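Local atomic coordinates of HicA3 Toxin (Yersinia pestis, PDB entry 4P78), a protein that probably acts as an RNA-cleaving toxin of the HicA family that restrains growth until its partner antitoxin HicB3 binds and neutralises it. Residues 4-9 against 51-56; 28-33 against 37-42. All coordinates share one frame; numbering follows the deposited sequence.

Interaction 1: residues 4-9 against 51-56; sequences GELIKR and KGLLRQ
Leu6 spans the gap between helix 3-12 and helix 51-61, with Leu53 and Leu54 meeting it from the far side. Its CB heads across toward the second helix but is still about 5.0 Å from the nearest methyl there, CD2 of Leu54. CG comes a little closer to that methyl without touching it. Contact begins at the fork: CD1 of Leu6 rests against CD2 of Leu54 at 4.2 Å, and CD2 of Leu6 against CD2 of Leu53 at 4.1 Å. With CG anti to the backbone N (chi1 172°), the isobutyl group runs outward from its helix and its two methyls divide between the two partners. Leu53 and Leu6 lie crosswise, touching by one methyl each, whereas Leu54 starts out across the line between the helices, and only its CD2 end comes in toward Leu6. The nearest CA atoms, those of Leu6 and Leu54, stay 8.4 Å apart, and no hydrogen bond crosses. The touch between these turns is therefore small and purely apolar, although all three leucines are buried.

One turn along the first helix, Arg9 grips Glu5 side-on. NE at 2.9 Å and NH2 at 2.8 Å from OE2 both use that one carboxylate oxygen, which lies almost in the guanidinium plane, so the rotation of the group is fixed. Its NH1 turns to the backbone oxygen of Lys64, tying the helix to the C-terminal tail.

Ile49 and Ile63 close around Leu6 from the loops, and Phe25 of the HicB3 antitoxin packs on Leu53. Helix 3-12 packs on the sheet through Leu6 and Ile7, both touching Leu42 of strand 36-44, and helix 51-61 lies beside it, consistent with the double-stranded-RNA-binding-like fold of HicA toxins, in which the two helices cover one face of the sheet.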
# COMPACT_ATOMS: atom_id res chain seq x y z
N GLY C 4 9.24 -10.34 22.95
CA GLY C 4 10.02 -11.19 23.82
C GLY C 4 9.56 -12.62 23.81
O GLY C 4 10.38 -13.54 23.74
N GLU C 5 8.24 -12.83 23.88
CA GLU C 5 7.71 -14.19 23.84
C GLU C 5 7.93 -14.85 22.46
O GLU C 5 8.21 -16.05 22.38
CB GLU C 5 6.23 -14.21 24.19
CG GLU C 5 5.70 -15.64 24.33
CD GLU C 5 4.20 -15.70 24.53
OE1 GLU C 5 3.62 -14.72 25.04
OE2 GLU C 5 3.61 -16.75 24.17
N LEU C 6 7.82 -14.06 21.38
CA LEU C 6 8.06 -14.59 20.03
C LEU C 6 9.51 -15.05 19.88
O LEU C 6 9.76 -16.14 19.36
CB LEU C 6 7.73 -13.53 18.97
CG LEU C 6 8.12 -13.89 17.52
CD1 LEU C 6 7.58 -15.25 17.13
CD2 LEU C 6 7.64 -12.81 16.53
N ILE C 7 10.44 -14.23 20.34
CA ILE C 7 11.87 -14.58 20.33
C ILE C 7 12.14 -15.88 21.11
O ILE C 7 12.88 -16.75 20.64
CB ILE C 7 12.72 -13.42 20.92
CG1 ILE C 7 12.68 -12.20 19.99
CG2 ILE C 7 14.16 -13.87 21.18
CD1 ILE C 7 13.50 -11.02 20.48
N LYS C 8 11.52 -16.03 22.27
CA LYS C 8 11.71 -17.27 23.03
C LYS C 8 11.04 -18.47 22.34
O LYS C 8 11.57 -19.57 22.38
CB LYS C 8 11.22 -17.08 24.46
CG LYS C 8 12.05 -16.00 25.20
CD LYS C 8 11.26 -15.25 26.28
CE LYS C 8 11.99 -13.96 26.69
NZ LYS C 8 11.09 -12.98 27.38
N ARG C 9 9.93 -18.26 21.63
CA ARG C 9 9.37 -19.34 20.82
C ARG C 9 10.29 -19.69 19.65
O ARG C 9 10.39 -20.86 19.26
CB ARG C 9 7.98 -18.98 20.32
CG ARG C 9 6.93 -19.04 21.42
CD ARG C 9 5.60 -18.48 20.96
NE ARG C 9 4.63 -18.45 22.05
CZ ARG C 9 3.90 -19.49 22.41
NH1 ARG C 9 4.02 -20.64 21.77
NH2 ARG C 9 3.04 -19.38 23.41
N LYS C 51 -1.81 -12.08 14.30
CA LYS C 51 -1.95 -13.47 13.90
C LYS C 51 -1.37 -13.68 12.49
O LYS C 51 -0.77 -14.72 12.20
CB LYS C 51 -3.42 -13.89 13.93
CG LYS C 51 -3.59 -15.40 13.94
CD LYS C 51 -2.75 -16.00 15.08
CE LYS C 51 -2.81 -17.52 15.14
NZ LYS C 51 -2.28 -17.98 16.47
N GLY C 52 -1.55 -12.70 11.60
CA GLY C 52 -0.95 -12.76 10.27
C GLY C 52 0.55 -12.98 10.33
O GLY C 52 1.08 -13.90 9.69
N LEU C 53 1.24 -12.16 11.12
CA LEU C 53 2.69 -12.29 11.24
C LEU C 53 3.05 -13.64 11.86
O LEU C 53 3.91 -14.35 11.34
CB LEU C 53 3.28 -11.15 12.08
CG LEU C 53 4.81 -11.05 12.04
CD1 LEU C 53 5.28 -9.58 12.16
CD2 LEU C 53 5.46 -11.90 13.14
N LEU C 54 2.38 -14.00 12.96
CA LEU C 54 2.68 -15.26 13.64
C LEU C 54 2.53 -16.46 12.71
O LEU C 54 3.38 -17.36 12.73
CB LEU C 54 1.77 -15.44 14.87
CG LEU C 54 2.04 -14.47 16.02
CD1 LEU C 54 1.07 -14.71 17.15
CD2 LEU C 54 3.47 -14.61 16.51
N ARG C 55 1.47 -16.47 11.89
CA ARG C 55 1.23 -17.58 10.95
C ARG C 55 2.40 -17.73 9.98
O ARG C 55 2.78 -18.84 9.61
CB ARG C 55 -0.07 -17.35 10.17
CG ARG C 55 -1.35 -17.80 10.90
CD ARG C 55 -1.68 -19.24 10.56
NE ARG C 55 -2.99 -19.65 11.08
CZ ARG C 55 -4.14 -19.46 10.44
NH1 ARG C 55 -4.17 -18.84 9.27
NH2 ARG C 55 -5.28 -19.88 10.98
N GLN C 56 2.96 -16.59 9.57
CA GLN C 56 4.10 -16.59 8.66
C GLN C 56 5.37 -17.02 9.38
O GLN C 56 6.21 -17.73 8.83
CB GLN C 56 4.28 -15.21 8.03
CG GLN C 56 5.43 -15.10 7.02
CD GLN C 56 5.15 -15.90 5.74
OE1 GLN C 56 4.02 -16.30 5.47
NE2 GLN C 56 6.20 -16.12 4.96

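Interaction 2: residues 28-33 against 37-42; sequences HVTLCK and RKIITL
Val29 and Leu42 form a hydrogen-bonded antiparallel pair: Val29 N gives to Leu42 O at 2.9 Å, and Leu42 N returns a nearly straight bond to Val29 O, also 2.9 Å. Two residues on, Leu31 and Ile40 repeat the exchange, Leu31 N to Ile40 O at 2.8 Å and Ile40 N to Leu31 O at 3.0 Å, the last with its donor tilted from the carbonyl plane. Thr30 and Thr41 make the non-hydrogen-bonded pair between them. Here the strands draw in, and the CA of Thr30 brings its hydrogen to Ile40 O, 3.2 Å from carbon to oxygen.

The threonine side chains stand side by side, pointing the same way, with CG2 of Thr30 at 3.9 Å from OG1 of Thr41. Chi1 of 65° sets the Thr30 hydroxyl between its own N and carbonyl carbon, and Arg18 of strand 16-22 bonds to it. The Thr41 hydroxyl pairs instead with His45 of the HicB3 antitoxin. Beside Thr30, the CG2 branch of Ile39 lies against its CB.

On the other face Leu31 and Leu42 meet at an angle, CD1 to CD1 at 3.8 Å. CD1 of Leu31 also approaches CG2 of Ile40, and this patch faces helix 3-12, where Leu10 touches both Ile40 and Leu42.

Paired backbone groups hold this hairpin together while its two faces differ. The Val29, Leu31, Ile40 and Leu42 face is aliphatic and turned to the chain's own helix; the other mixes the Thr30 and Thr41 hydroxyls with Cys32 and Ile39. There Ile39 packs on Leu49 of the antitoxin, and at Thr41 both side chain and backbone bond to it, consistent with strand 36-44 serving as a docking edge for HicB3.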
# COMPACT_ATOMS: atom_id res chain seq x y z
N HIS C 28 15.59 -3.44 15.65
CA HIS C 28 15.28 -4.74 15.06
C HIS C 28 16.12 -5.77 15.78
O HIS C 28 17.17 -5.45 16.31
CB HIS C 28 15.61 -4.76 13.56
CG HIS C 28 15.09 -3.58 12.81
ND1 HIS C 28 13.95 -3.64 12.04
CD2 HIS C 28 15.55 -2.31 12.71
CE1 HIS C 28 13.73 -2.45 11.50
NE2 HIS C 28 14.69 -1.63 11.89
N VAL C 29 15.65 -7.02 15.79
CA VAL C 29 16.47 -8.12 16.26
C VAL C 29 16.62 -9.11 15.09
O VAL C 29 15.63 -9.46 14.45
CB VAL C 29 15.86 -8.78 17.52
CG1 VAL C 29 16.59 -10.07 17.91
CG2 VAL C 29 15.86 -7.80 18.69
N THR C 30 17.85 -9.50 14.77
CA THR C 30 18.09 -10.57 13.80
C THR C 30 18.37 -11.90 14.51
O THR C 30 18.97 -11.94 15.59
CB THR C 30 19.25 -10.26 12.82
OG1 THR C 30 20.51 -10.17 13.51
CG2 THR C 30 18.98 -8.98 12.04
N LEU C 31 17.91 -12.99 13.91
CA LEU C 31 18.17 -14.31 14.45
C LEU C 31 18.71 -15.20 13.36
O LEU C 31 18.47 -14.96 12.18
CB LEU C 31 16.91 -14.94 15.05
CG LEU C 31 16.23 -14.16 16.18
CD1 LEU C 31 15.08 -13.27 15.64
CD2 LEU C 31 15.75 -15.13 17.25
N CYS C 32 19.44 -16.23 13.77
CA CYS C 32 19.96 -17.23 12.86
C CYS C 32 19.79 -18.60 13.49
O CYS C 32 19.52 -18.72 14.68
CB CYS C 32 21.43 -16.96 12.54
SG CYS C 32 22.49 -16.96 14.00
N LYS C 33 19.96 -19.64 12.68
CA LYS C 33 19.80 -21.00 13.16
C LYS C 33 20.94 -21.84 12.63
O LYS C 33 21.18 -21.86 11.42
CB LYS C 33 18.44 -21.57 12.73
CG LYS C 33 18.16 -22.98 13.23
CD LYS C 33 16.72 -23.42 12.92
CE LYS C 33 16.44 -24.79 13.51
NZ LYS C 33 15.01 -25.20 13.33
N ARG C 37 21.19 -21.44 6.44
CA ARG C 37 21.72 -20.20 5.89
C ARG C 37 20.58 -19.20 5.67
O ARG C 37 20.35 -18.71 4.56
CB ARG C 37 22.48 -20.48 4.59
CG ARG C 37 23.66 -21.45 4.75
CD ARG C 37 24.19 -21.90 3.39
NE ARG C 37 23.12 -22.49 2.58
CZ ARG C 37 23.05 -22.43 1.25
NH1 ARG C 37 23.99 -21.81 0.56
NH2 ARG C 37 22.03 -23.00 0.61
N LYS C 38 19.86 -18.91 6.75
CA LYS C 38 18.75 -17.95 6.71
C LYS C 38 18.82 -16.97 7.87
O LYS C 38 19.48 -17.23 8.89
CB LYS C 38 17.41 -18.68 6.72
CG LYS C 38 17.20 -19.63 5.54
CD LYS C 38 15.76 -20.13 5.52
CE LYS C 38 15.46 -21.00 4.31
NZ LYS C 38 15.61 -22.45 4.61
N ILE C 39 18.14 -15.84 7.71
CA ILE C 39 18.03 -14.83 8.75
C ILE C 39 16.56 -14.56 9.01
O ILE C 39 15.75 -14.54 8.08
CB ILE C 39 18.75 -13.51 8.36
CG1 ILE C 39 20.26 -13.72 8.26
CG2 ILE C 39 18.42 -12.39 9.35
CD1 ILE C 39 20.97 -13.84 9.59
N ILE C 40 16.20 -14.36 10.27
CA ILE C 40 14.91 -13.77 10.60
C ILE C 40 15.15 -12.37 11.15
O ILE C 40 15.95 -12.19 12.06
CB ILE C 40 14.12 -14.64 11.59
CG1 ILE C 40 13.74 -15.96 10.92
CG2 ILE C 40 12.84 -13.90 12.06
CD1 ILE C 40 12.94 -16.87 11.76
N THR C 41 14.50 -11.38 10.54
CA THR C 41 14.55 -10.01 11.03
C THR C 41 13.20 -9.62 11.63
O THR C 41 12.17 -9.63 10.93
CB THR C 41 14.93 -8.99 9.90
OG1 THR C 41 16.19 -9.35 9.32
CG2 THR C 41 15.01 -7.58 10.45
N LEU C 42 13.21 -9.30 12.92
CA LEU C 42 12.01 -8.93 13.67
C LEU C 42 12.01 -7.48 14.11
O LEU C 42 13.04 -6.96 14.55
CB LEU C 42 11.88 -9.80 14.93
CG LEU C 42 11.55 -11.27 14.78
CD1 LEU C 42 11.52 -11.92 16.17
CD2 LEU C 42 10.21 -11.38 14.09
O HOH W 1 20.62 -19.10 10.31

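Centres about 13 Å apart, interactions 1 and 2 meet through the helix that carries residues 4-9. Leu6 CD2 lies 3.8 Å from Leu42 CD2, Ile7 CG1 is 4.0 Å from Leu42 CD1, and Ile7 CD1 is 4.1 Å from Val29 CG1. One helix therefore serves both: Leu6 reaches the second helix and the hairpin, while Ile7 turns to the hairpin. Along the chain, the hairpin is enclosed between the two helices of interaction 1, strand 36-44 leading on to helix 51-61. The HicB3 antitoxin reaches both contacts, at Arg55 and Gln56 on that helix and beside His28 and Ile39 on the hairpin.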